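Local coordinates for 6-phospho-beta-glucosidase BglT (Thermotoga maritima, PDB 1UP7), which hydrolyses cellobiose 6'-phosphate to glucose 6-phosphate and glucose, as a family 4 glycosidase that depends on NAD+ and manganese, at residues E124-D127 and T128-T132; E261-A264 and R265-K269; V48-V51 and K52-K56; R172-A175 and E176-S179; H362-K365 and M366-R369. One frame throughout, in Å; residues are numbered along the deposited sequence.

Interaction 1: residues E124-D127 and T128-T132; sequences EYVD and TVRKT. With NAD (nicotinamide-adenine-dinucleotide), chain I.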
# COMPACT_ATOMS: atom_id res chain seq x y z
N GLU A 124 -8.55 -29.47 11.42
CA GLU A 124 -9.35 -30.12 12.45
C GLU A 124 -8.92 -29.67 13.84
O GLU A 124 -9.76 -29.29 14.68
CB GLU A 124 -9.25 -31.65 12.29
CG GLU A 124 -10.40 -32.44 12.91
CD GLU A 124 -9.98 -33.87 13.33
OE1 GLU A 124 -10.08 -34.83 12.48
OE2 GLU A 124 -9.55 -34.03 14.50
N TYR A 125 -7.60 -29.67 14.07
CA TYR A 125 -7.04 -29.30 15.36
C TYR A 125 -7.29 -27.83 15.73
O TYR A 125 -7.70 -27.56 16.87
CB TYR A 125 -5.54 -29.67 15.40
CG TYR A 125 -5.21 -31.16 15.55
CD1 TYR A 125 -6.22 -32.12 15.82
CD2 TYR A 125 -3.89 -31.60 15.46
CE1 TYR A 125 -5.92 -33.48 16.00
CE2 TYR A 125 -3.55 -32.95 15.64
CZ TYR A 125 -4.57 -33.88 15.89
OH TYR A 125 -4.21 -35.20 16.05
N VAL A 126 -7.06 -26.89 14.80
CA VAL A 126 -7.30 -25.47 15.07
C VAL A 126 -8.80 -25.25 15.32
O VAL A 126 -9.18 -24.50 16.22
CB VAL A 126 -6.80 -24.58 13.89
CG1 VAL A 126 -7.41 -23.18 13.97
CG2 VAL A 126 -5.23 -24.58 13.83
N ASP A 127 -9.65 -25.95 14.57
CA ASP A 127 -11.09 -25.81 14.80
C ASP A 127 -11.49 -26.24 16.22
O ASP A 127 -12.26 -25.56 16.89
CB ASP A 127 -11.94 -26.52 13.74
CG ASP A 127 -13.40 -26.10 13.81
OD1 ASP A 127 -13.71 -24.93 13.50
OD2 ASP A 127 -14.31 -26.87 14.22
N THR A 128 -10.94 -27.35 16.69
CA THR A 128 -11.22 -27.80 18.05
C THR A 128 -10.68 -26.82 19.11
O THR A 128 -11.38 -26.54 20.10
CB THR A 128 -10.63 -29.23 18.29
OG1 THR A 128 -11.24 -30.14 17.39
CG2 THR A 128 -11.05 -29.79 19.64
N VAL A 129 -9.45 -26.32 18.92
CA VAL A 129 -8.87 -25.37 19.87
C VAL A 129 -9.74 -24.11 19.94
O VAL A 129 -10.15 -23.69 21.02
CB VAL A 129 -7.40 -25.03 19.51
CG1 VAL A 129 -6.90 -23.81 20.29
CG2 VAL A 129 -6.49 -26.25 19.71
N ARG A 130 -10.05 -23.54 18.78
CA ARG A 130 -10.87 -22.34 18.70
C ARG A 130 -12.26 -22.51 19.36
O ARG A 130 -12.77 -21.59 19.97
CB ARG A 130 -10.92 -21.86 17.24
CG ARG A 130 -12.25 -21.67 16.57
CD ARG A 130 -12.14 -21.50 15.02
NE ARG A 130 -11.67 -20.16 14.69
CZ ARG A 130 -10.95 -19.83 13.63
NH1 ARG A 130 -10.61 -20.73 12.73
NH2 ARG A 130 -10.57 -18.57 13.48
N LYS A 131 -12.84 -23.70 19.28
CA LYS A 131 -14.19 -23.93 19.83
C LYS A 131 -14.16 -24.26 21.32
O LYS A 131 -15.19 -24.29 21.96
CB LYS A 131 -14.92 -25.05 19.08
CG LYS A 131 -15.68 -24.55 17.84
CD LYS A 131 -15.54 -25.52 16.65
CE LYS A 131 -16.91 -26.04 16.15
NZ LYS A 131 -16.82 -26.83 14.85
N THR A 132 -12.97 -24.51 21.88
CA THR A 132 -12.85 -24.82 23.30
C THR A 132 -12.04 -23.76 24.06
O THR A 132 -12.62 -22.75 24.54
CB THR A 132 -12.28 -26.25 23.54
OG1 THR A 132 -11.08 -26.44 22.77
CG2 THR A 132 -13.22 -27.32 22.96
PA NAD I . 8.12 -37.66 14.75
O1A NAD I . 8.01 -38.58 13.60
O2A NAD I . 8.81 -38.24 16.01
O5B NAD I . 6.59 -37.24 15.08
C5B NAD I . 6.26 -36.76 16.36
C4B NAD I . 5.04 -37.50 16.89
O4B NAD I . 3.86 -37.09 16.20
C3B NAD I . 5.09 -39.01 16.78
O3B NAD I . 5.07 -39.55 18.09
C2B NAD I . 3.83 -39.39 16.00
O2B NAD I . 3.22 -40.56 16.51
C1B NAD I . 2.95 -38.19 16.28
N9A NAD I . 1.87 -37.97 15.33
C8A NAD I . 1.82 -38.21 13.97
N7A NAD I . 0.60 -37.79 13.55
C5A NAD I . -0.09 -37.26 14.57
C6A NAD I . -1.36 -36.71 14.69
N6A NAD I . -2.18 -36.60 13.65
N1A NAD I . -1.79 -36.26 15.93
C2A NAD I . -0.97 -36.38 17.04
N3A NAD I . 0.28 -36.95 16.91
C4A NAD I . 0.70 -37.38 15.70
O3 NAD I . 8.92 -36.37 14.21
PN NAD I . 9.73 -35.26 15.04
O1N NAD I . 11.11 -35.37 14.50
O2N NAD I . 9.50 -35.32 16.46
O5D NAD I . 9.06 -33.88 14.58
C5D NAD I . 7.67 -33.63 14.53
C4D NAD I . 7.44 -32.40 13.65
O4D NAD I . 8.07 -31.23 14.16
C3D NAD I . 8.00 -32.59 12.25
O3D NAD I . 7.06 -32.03 11.38
C2D NAD I . 9.30 -31.78 12.23
O2D NAD I . 9.68 -31.27 10.97
C1D NAD I . 9.07 -30.71 13.27
N1N NAD I . 10.25 -30.57 14.13
C2N NAD I . 10.00 -30.65 15.48
C3N NAD I . 11.02 -30.54 16.40
C7N NAD I . 10.67 -30.66 17.87
O7N NAD I . 11.19 -29.79 18.85
N7N NAD I . 9.83 -31.64 18.23
C4N NAD I . 12.31 -30.34 15.91
C5N NAD I . 12.58 -30.24 14.53
C6N NAD I . 11.52 -30.36 13.64
O HOH W 1 -10.34 -32.45 16.81
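A chi1 of -167° turns the Asp127 carboxylate to the side opposite its own N, and the Lys131 chain, bent at chi2 and chi3, comes back down one helical turn to meet it near the C-terminal end of helix 109-131. Lys131 NZ lies 2.6 Å from Asp127 OD2, on the syn lone pair, forming a salt bridge, while Lys131 CD rests against the same oxygen. The pairing suits an i, i+4 spacing on the outer surface of the Rossmann-type domain.

Thr128 places OG1 beside its own backbone N (chi1 -61°), 3.2 Å from Glu124 O, and a water bridges it to Glu124, whose OE2 accepts a hydrogen bond of 2.9 Å from that water. Thr128 N donates to Glu124 O at 3.0 Å.

On the inner side Val126 and Val129, branched and apolar, pack on Ile137 of the parallel sheet. Tyr125 stacks on Phe67 and sends its hydroxyl to the adenine of NAD: Tyr125 OH donates to N1A of NAD at 2.6 Å, with the acceptor in the plane of the ring at its edge. A phenol here offers a proton that the unprotonated N1A can accept, which is consistent with recognition of adenine through N1A.

Interaction 2: residues E261-A264 and R265-K269; sequences ELRA and REVMK. With G6P (6-O-phosphono-alpha-D-glucopyranose), chain J.
The chain turns from extended phi/psi at Glu261 and Leu262 into helix 263-278, with Leu262 as N-cap residue, and the first full turn closes when Glu266 N bonds to Leu262 O at 3.2 Å and Val267 N to Arg263 O at 2.9 Å. This helix start forms part of the phosphate site for glucose 6-phosphate.

Arg263, a substrate-binding residue, bends at chi2 (56°), so that its guanidinium runs forward along the helix to the level of Val267. NE gives a nearly straight hydrogen bond to phosphate O2P of G6P, 2.6 Å long with an N-H...O angle of 171°, and NH2 reaches O1P of G6P at 3.1 Å. The remaining nitrogen is taken by Glu266: Arg263 NH1 to Glu266 OE2 is a 2.8 Å salt bridge. Glu266 OE2 lies in the guanidinium plane, but the carboxylate plane stands at 87° to it, and OE2 is met from above that plane. Glu266 therefore probably fixes the rotation of the arginine, as a second-shell residue, while Lys290 O also accepts from NH2 and the side chain of Arg89 touches it.

On the outer side, a water links Glu261 OE2 to Arg265 NE, whose guanidinium pairs with Glu90. Val267, apolar and compact, lays CG2 over one face of the Arg263 guanidinium, 3.5 Å from Arg263 NE.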
# COMPACT_ATOMS: atom_id res chain seq x y z
N GLU A 261 22.07 -42.12 1.68
CA GLU A 261 20.85 -42.57 2.33
C GLU A 261 19.86 -41.41 2.58
O GLU A 261 20.23 -40.25 2.90
CB GLU A 261 21.18 -43.43 3.59
CG GLU A 261 20.09 -43.54 4.66
CD GLU A 261 20.52 -44.27 5.95
OE1 GLU A 261 21.60 -43.95 6.53
OE2 GLU A 261 19.75 -45.17 6.42
N LEU A 262 18.58 -41.71 2.37
CA LEU A 262 17.55 -40.71 2.66
C LEU A 262 17.60 -40.29 4.13
O LEU A 262 17.66 -41.15 5.01
CB LEU A 262 16.15 -41.23 2.33
CG LEU A 262 15.76 -41.38 0.84
CD1 LEU A 262 14.50 -42.21 0.71
CD2 LEU A 262 15.61 -40.05 0.11
N ARG A 263 17.61 -38.99 4.39
CA ARG A 263 17.67 -38.50 5.75
C ARG A 263 16.61 -39.20 6.61
O ARG A 263 16.89 -39.63 7.73
CB ARG A 263 17.42 -37.01 5.76
CG ARG A 263 17.54 -36.39 7.14
CD ARG A 263 18.89 -36.63 7.87
NE ARG A 263 18.77 -36.20 9.27
CZ ARG A 263 19.57 -36.58 10.26
NH1 ARG A 263 20.58 -37.41 10.03
NH2 ARG A 263 19.35 -36.13 11.50
N ALA A 264 15.39 -39.33 6.08
CA ALA A 264 14.30 -39.95 6.84
C ALA A 264 14.64 -41.34 7.32
O ALA A 264 14.23 -41.72 8.42
CB ALA A 264 12.94 -39.97 6.06
N ARG A 265 15.37 -42.12 6.51
CA ARG A 265 15.80 -43.43 6.95
C ARG A 265 16.88 -43.37 8.01
O ARG A 265 16.90 -44.25 8.88
CB ARG A 265 16.19 -44.39 5.81
CG ARG A 265 15.05 -44.86 4.95
CD ARG A 265 15.49 -45.52 3.66
NE ARG A 265 15.81 -46.95 3.82
CZ ARG A 265 14.93 -47.92 3.62
NH1 ARG A 265 13.68 -47.62 3.26
NH2 ARG A 265 15.28 -49.19 3.78
N GLU A 266 17.77 -42.36 7.98
CA GLU A 266 18.75 -42.32 9.07
C GLU A 266 18.05 -41.91 10.35
O GLU A 266 18.32 -42.47 11.38
CB GLU A 266 20.07 -41.61 8.75
CG GLU A 266 20.03 -40.24 8.11
CD GLU A 266 21.46 -39.79 7.70
OE1 GLU A 266 22.30 -40.67 7.37
OE2 GLU A 266 21.74 -38.55 7.70
N VAL A 267 17.09 -41.00 10.25
CA VAL A 267 16.33 -40.57 11.42
C VAL A 267 15.54 -41.74 12.05
O VAL A 267 15.45 -41.83 13.26
CB VAL A 267 15.40 -39.44 11.09
CG1 VAL A 267 14.47 -39.21 12.25
CG2 VAL A 267 16.19 -38.14 10.72
N MET A 268 15.01 -42.65 11.24
CA MET A 268 14.36 -43.84 11.81
C MET A 268 15.33 -44.65 12.65
O MET A 268 14.94 -45.14 13.71
CB MET A 268 13.74 -44.78 10.76
CG MET A 268 12.49 -44.26 10.03
SD MET A 268 12.10 -45.36 8.62
CE MET A 268 10.80 -44.45 7.77
N LYS A 269 16.56 -44.86 12.17
CA LYS A 269 17.57 -45.56 12.95
C LYS A 269 17.87 -44.79 14.24
O LYS A 269 17.86 -45.38 15.31
CB LYS A 269 18.88 -45.80 12.19
CG LYS A 269 18.88 -47.00 11.25
CD LYS A 269 19.57 -46.64 9.91
CE LYS A 269 19.68 -47.81 8.96
NZ LYS A 269 21.07 -48.37 8.95
C1 G6P J . 16.88 -28.06 11.28
C2 G6P J . 15.59 -27.34 10.80
C3 G6P J . 14.36 -28.11 11.27
C4 G6P J . 14.43 -29.49 10.63
C5 G6P J . 15.68 -30.21 11.17
C6 G6P J . 15.83 -31.58 10.53
O1 G6P J . 18.11 -27.45 10.84
O2 G6P J . 15.49 -25.99 11.28
O3 G6P J . 13.13 -27.44 10.97
O4 G6P J . 13.22 -30.21 10.86
O5 G6P J . 16.89 -29.45 10.89
O6 G6P J . 16.44 -32.50 11.42
P G6P J . 16.18 -34.08 11.27
O1P G6P J . 16.82 -34.72 12.49
O2P G6P J . 16.79 -34.73 10.04
O3P G6P J . 14.69 -34.29 11.29
O HOH W 2 18.88 -46.93 4.16

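Interaction 3: residues V48-V51 and K52-K56; sequences VDFV and KRLVK
Lys52 opens the last turn of helix 41-55, the crossover helix of the beta-alpha-beta unit between strands 33-37 and 60-63 of the Rossmann-type domain, and its N bonds to Val48 O at 2.8 Å. Its long chain runs past Val48, so that NZ lies 4.0 Å from Val48 CG1; the charge of Asp49 is near but beyond salt-bridge range, and that acid pairs instead with Lys45.

In Arg53, bends at chi2 and chi3 fold the guanidinium back along the helix, laying one face on Phe50 CA, and Arg53 NH2 comes within 3.5 Å of Phe50 CD1 at an oblique approach. The carbonyls of Ala281 and Tyr278 accept from the same NH2.

Leu54 then covers the phenyl ring of Phe50 in a CH-pi contact: Leu54 CD1 sits 4.0 Å from the ring centroid of Phe50, only 14° off the normal. A chi1 of 175° leans the Phe50 ring toward the following turn.

Val55 lies side by side with Val51, Val51 CG1 to Val55 CG2 being 3.9 Å, and both pack on Val19 of helix 15-25. Branched aliphatics thus line the buried side, while arginine contributes a flat cation that can both lie against carbon and donate to carbonyls at and just beyond the end of helix 263-278.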
# COMPACT_ATOMS: atom_id res chain seq x y z
N VAL A 48 6.87 -40.41 27.81
CA VAL A 48 6.26 -39.72 28.96
C VAL A 48 6.70 -40.32 30.31
O VAL A 48 6.84 -39.59 31.31
CB VAL A 48 4.74 -39.60 28.82
CG1 VAL A 48 4.09 -39.12 30.13
CG2 VAL A 48 4.41 -38.64 27.67
N ASP A 49 6.95 -41.63 30.36
CA ASP A 49 7.47 -42.23 31.58
C ASP A 49 8.86 -41.68 31.88
O ASP A 49 9.20 -41.42 33.03
CB ASP A 49 7.59 -43.75 31.51
CG ASP A 49 6.27 -44.44 31.71
OD1 ASP A 49 5.29 -43.78 32.11
OD2 ASP A 49 6.11 -45.66 31.47
N PHE A 50 9.68 -41.52 30.84
CA PHE A 50 10.98 -40.88 30.97
C PHE A 50 10.81 -39.41 31.41
O PHE A 50 11.49 -38.96 32.33
CB PHE A 50 11.79 -41.03 29.67
CG PHE A 50 13.12 -40.30 29.65
CD1 PHE A 50 13.99 -40.32 30.74
CD2 PHE A 50 13.53 -39.62 28.51
CE1 PHE A 50 15.23 -39.66 30.71
CE2 PHE A 50 14.77 -38.97 28.47
CZ PHE A 50 15.61 -38.98 29.57
N VAL A 51 9.88 -38.69 30.78
CA VAL A 51 9.54 -37.32 31.18
C VAL A 51 9.22 -37.19 32.66
O VAL A 51 9.77 -36.29 33.33
CB VAL A 51 8.38 -36.71 30.32
CG1 VAL A 51 7.87 -35.40 30.93
CG2 VAL A 51 8.82 -36.50 28.91
N LYS A 52 8.37 -38.09 33.18
CA LYS A 52 7.99 -38.10 34.59
C LYS A 52 9.20 -38.24 35.50
O LYS A 52 9.25 -37.65 36.59
CB LYS A 52 7.00 -39.23 34.90
CG LYS A 52 5.57 -38.99 34.46
CD LYS A 52 4.62 -39.99 35.09
CE LYS A 52 3.19 -39.80 34.57
NZ LYS A 52 2.75 -40.76 33.48
N ARG A 53 10.16 -39.03 35.06
CA ARG A 53 11.40 -39.24 35.81
C ARG A 53 12.22 -37.92 35.86
O ARG A 53 12.84 -37.62 36.87
CB ARG A 53 12.23 -40.33 35.16
CG ARG A 53 12.51 -41.56 35.99
CD ARG A 53 12.38 -42.91 35.27
NE ARG A 53 13.21 -43.04 34.07
CZ ARG A 53 12.79 -43.55 32.90
NH1 ARG A 53 11.56 -43.99 32.75
NH2 ARG A 53 13.62 -43.64 31.87
N LEU A 54 12.20 -37.14 34.77
CA LEU A 54 12.91 -35.86 34.74
C LEU A 54 12.20 -34.73 35.48
O LEU A 54 12.86 -33.84 36.03
CB LEU A 54 13.19 -35.36 33.30
CG LEU A 54 13.99 -36.22 32.32
CD1 LEU A 54 13.58 -35.91 30.91
CD2 LEU A 54 15.51 -36.08 32.52
N VAL A 55 10.87 -34.76 35.48
CA VAL A 55 10.08 -33.71 36.07
C VAL A 55 10.12 -33.72 37.59
O VAL A 55 10.03 -32.67 38.21
CB VAL A 55 8.65 -33.70 35.52
CG1 VAL A 55 7.76 -32.76 36.32
CG2 VAL A 55 8.68 -33.31 34.07
N LYS A 56 10.34 -34.89 38.18
CA LYS A 56 10.57 -34.97 39.62
C LYS A 56 9.45 -34.26 40.40
O LYS A 56 9.71 -33.63 41.43
CB LYS A 56 11.94 -34.38 39.96
CG LYS A 56 13.08 -35.34 39.81
CD LYS A 56 14.44 -34.64 39.92
CE LYS A 56 15.36 -34.99 38.75
NZ LYS A 56 16.70 -35.48 39.23

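Interaction 4: residues R172-A175 and E176-S179; sequences REIA and EMFS
Helical hydrogen bonds run from Glu176 N to Arg172 O (2.9 Å) through Phe178 N to Ile174 O (3.1 Å), after which helix 166-177 ends in a Schellman motif. Ser179 is its C-prime residue with positive phi (61°): Ala180 N returns to Ala175 O, while the bond from Ser179 N to Glu176 O is weak.

Arg172 and Glu176, one turn apart, form a salt bridge on the outer side. Arg172 NH1 reaches Glu176 OE1 at 2.8 Å, with the oxygen in the guanidinium plane and met nearly along its C-O axis. The two planar groups are within 25° of each other, an almost coplanar meeting by a single nitrogen and a single oxygen. Arginine, bent at chi2 and chi3, is long enough to reach forward one turn to the acid at i+4.

The inner side is apolar. Ile174 lies alongside both Met177 and Phe178, pointing the same way, with its CD1 4.1 Å from Met177 SD. All three also touch helix 209-216, and Ile174 and Phe178 rest on strand 195-203, so the helix end packs the Rossmann-type part against elements of the C-terminal family region. A beta-branched isoleucine offers two separate methyls for this: its CG2 takes Phe178, 3.9 Å from CD2 of that ring.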
# COMPACT_ATOMS: atom_id res chain seq x y z
N ARG A 172 22.37 -17.90 19.32
CA ARG A 172 23.32 -18.61 20.19
C ARG A 172 24.76 -18.54 19.68
O ARG A 172 25.67 -18.29 20.45
CB ARG A 172 22.89 -20.07 20.36
CG ARG A 172 23.48 -20.79 21.59
CD ARG A 172 23.92 -22.25 21.30
NE ARG A 172 23.68 -22.66 19.90
CZ ARG A 172 24.61 -22.70 18.94
NH1 ARG A 172 25.88 -22.36 19.20
NH2 ARG A 172 24.27 -23.08 17.70
N GLU A 173 24.94 -18.74 18.39
CA GLU A 173 26.27 -18.69 17.78
C GLU A 173 26.91 -17.30 18.00
O GLU A 173 28.08 -17.20 18.40
CB GLU A 173 26.13 -18.99 16.29
CG GLU A 173 27.44 -19.28 15.58
CD GLU A 173 27.21 -20.02 14.28
OE1 GLU A 173 26.02 -20.36 14.00
OE2 GLU A 173 28.23 -20.27 13.56
N ILE A 174 26.11 -16.25 17.78
CA ILE A 174 26.55 -14.87 17.97
C ILE A 174 26.86 -14.56 19.42
O ILE A 174 27.91 -13.97 19.74
CB ILE A 174 25.47 -13.88 17.45
CG1 ILE A 174 25.36 -13.99 15.93
CG2 ILE A 174 25.82 -12.45 17.82
CD1 ILE A 174 26.67 -14.03 15.26
N ALA A 175 25.95 -14.97 20.30
CA ALA A 175 26.20 -14.77 21.73
C ALA A 175 27.48 -15.44 22.19
O ALA A 175 28.19 -14.90 23.05
CB ALA A 175 25.01 -15.25 22.55
N GLU A 176 27.78 -16.61 21.63
CA GLU A 176 29.04 -17.32 21.93
C GLU A 176 30.25 -16.57 21.39
O GLU A 176 31.25 -16.42 22.08
CB GLU A 176 29.00 -18.74 21.33
CG GLU A 176 29.09 -19.87 22.36
CD GLU A 176 27.86 -20.76 22.36
OE1 GLU A 176 27.43 -21.20 21.26
OE2 GLU A 176 27.32 -21.02 23.46
N MET A 177 30.15 -16.10 20.15
CA MET A 177 31.22 -15.34 19.50
C MET A 177 31.68 -14.15 20.35
O MET A 177 32.86 -13.84 20.44
CB MET A 177 30.68 -14.74 18.20
CG MET A 177 30.94 -15.49 16.91
SD MET A 177 30.74 -14.31 15.54
CE MET A 177 32.17 -13.28 15.78
N PHE A 178 30.71 -13.46 20.94
CA PHE A 178 30.97 -12.18 21.62
C PHE A 178 30.87 -12.28 23.14
O PHE A 178 30.91 -11.25 23.81
CB PHE A 178 30.00 -11.08 21.12
CG PHE A 178 30.22 -10.68 19.69
CD1 PHE A 178 31.18 -9.73 19.35
CD2 PHE A 178 29.48 -11.30 18.67
CE1 PHE A 178 31.41 -9.37 18.03
CE2 PHE A 178 29.71 -10.94 17.33
CZ PHE A 178 30.69 -9.99 17.01
N SER A 179 30.73 -13.48 23.68
CA SER A 179 30.72 -13.68 25.14
C SER A 179 29.54 -12.92 25.80
O SER A 179 29.70 -12.30 26.87
CB SER A 179 32.06 -13.25 25.79
OG SER A 179 33.16 -13.98 25.23

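Interaction 5: residues H362-K365 and M366-R369; sequences HAVK and MYER
Helix 355-376 of the C-terminal domain lines a contact with a second subunit, and around residues 362-369 it carries a largely buried cluster of charges.

The central pair is Lys365 and Glu368. Lys365 NZ forms a salt bridge with Glu368 OE1, 2.6 Å long and directed at the syn lone pair, although the residues are only three apart. The lysine manages this by curling: its first torsion is extended (177°), and bends at chi2 and chi3 bring NZ round to the Glu368 side. A water also joins them, giving a proton to Glu368 OE2 at 2.8 Å and accepting a weak bond from Lys365 NZ. Glu149 and Val333 O add further partners for the ammonium, so its buried charge is probably well compensated.

Arg369 lies across the lysine, one guanidinium face over the aliphatic Lys365 CD, which is 4.1 Å from Arg369 NH1. The two cations share the acid Glu149, and Arg369 pairs also with Asp331.

Elsewhere on the helix, His362 bonds to Tyr332 and stacks on His362 of the second subunit, the imidazole being flat enough to stack on its own copy. On another side Val364 touches Tyr367, whose ring presents its edge to the Val364 carbonyl, CD2 standing 3.4 Å from Val364 O.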
# COMPACT_ATOMS: atom_id res chain seq x y z
N HIS A 362 9.09 -13.55 -2.34
CA HIS A 362 7.90 -13.38 -3.16
C HIS A 362 7.57 -14.72 -3.86
O HIS A 362 6.44 -15.18 -3.81
CB HIS A 362 8.13 -12.29 -4.23
CG HIS A 362 7.95 -10.89 -3.76
ND1 HIS A 362 6.79 -10.45 -3.15
CD2 HIS A 362 8.76 -9.81 -3.86
CE1 HIS A 362 6.90 -9.16 -2.88
NE2 HIS A 362 8.08 -8.74 -3.31
N ALA A 363 8.55 -15.33 -4.52
CA ALA A 363 8.28 -16.53 -5.32
C ALA A 363 7.74 -17.68 -4.45
O ALA A 363 6.76 -18.36 -4.78
CB ALA A 363 9.58 -17.01 -6.11
N VAL A 364 8.37 -17.88 -3.31
CA VAL A 364 7.92 -18.95 -2.44
C VAL A 364 6.59 -18.60 -1.78
O VAL A 364 5.74 -19.48 -1.60
CB VAL A 364 9.00 -19.31 -1.43
CG1 VAL A 364 8.48 -20.30 -0.40
CG2 VAL A 364 10.22 -19.89 -2.20
N LYS A 365 6.36 -17.33 -1.44
CA LYS A 365 5.06 -16.94 -0.89
C LYS A 365 3.92 -17.21 -1.90
O LYS A 365 2.80 -17.66 -1.50
CB LYS A 365 5.07 -15.50 -0.38
CG LYS A 365 3.74 -14.96 0.16
CD LYS A 365 3.23 -15.68 1.46
CE LYS A 365 4.27 -15.58 2.60
NZ LYS A 365 4.09 -16.55 3.74
N MET A 366 4.17 -16.94 -3.18
CA MET A 366 3.14 -17.17 -4.20
C MET A 366 2.87 -18.68 -4.28
O MET A 366 1.75 -19.13 -4.37
CB MET A 366 3.56 -16.59 -5.56
CG MET A 366 3.70 -15.06 -5.56
SD MET A 366 2.10 -14.25 -5.16
CE MET A 366 2.26 -13.97 -3.39
N TYR A 367 3.94 -19.44 -4.25
CA TYR A 367 3.84 -20.86 -4.27
C TYR A 367 3.02 -21.35 -3.04
O TYR A 367 2.17 -22.23 -3.19
CB TYR A 367 5.24 -21.49 -4.28
CG TYR A 367 5.24 -22.77 -3.51
CD1 TYR A 367 4.82 -23.94 -4.12
CD2 TYR A 367 5.58 -22.80 -2.13
CE1 TYR A 367 4.79 -25.11 -3.43
CE2 TYR A 367 5.51 -24.00 -1.40
CZ TYR A 367 5.10 -25.15 -2.07
OH TYR A 367 4.99 -26.39 -1.45
N GLU A 368 3.28 -20.78 -1.86
CA GLU A 368 2.57 -21.16 -0.65
C GLU A 368 1.06 -20.99 -0.78
O GLU A 368 0.30 -21.88 -0.39
CB GLU A 368 3.06 -20.37 0.57
CG GLU A 368 4.39 -20.81 1.18
CD GLU A 368 4.75 -19.98 2.40
OE1 GLU A 368 4.18 -18.86 2.56
OE2 GLU A 368 5.60 -20.43 3.22
N ARG A 369 0.64 -19.84 -1.30
CA ARG A 369 -0.79 -19.54 -1.41
C ARG A 369 -1.44 -20.38 -2.51
O ARG A 369 -2.60 -20.78 -2.36
CB ARG A 369 -1.12 -18.03 -1.55
CG ARG A 369 -0.20 -17.09 -0.77
CD ARG A 369 -0.79 -16.16 0.26
NE ARG A 369 -0.62 -14.79 -0.16
CZ ARG A 369 -0.45 -13.70 0.61
NH1 ARG A 369 -0.36 -13.76 1.91
NH2 ARG A 369 -0.35 -12.53 0.00
O HOH W 3 5.37 -18.68 5.44

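Overall arrangement
The five contacts are local turns of five separate helices, two of which touch a ligand. Interaction 1 meets the adenine end of NAD and interaction 2 grips the phosphate of glucose 6-phosphate; their centres are 33 Å apart, and the two contacts hold different parts of the cofactor and substrate site. Interaction 3 belongs to the Rossmann-type domain, with Val48 about 10 Å from NAD by its side chain. Interaction 4 lies near the substrate side, the Arg172 side chain being about 10 Å from G6P. Interaction 5 faces another subunit, yet its Val364 side chain is about 8 Å from that of His194, a manganese ligand. Interactions 3 and 5, 42 Å apart between centres, lie on opposite sides of the chain's centre.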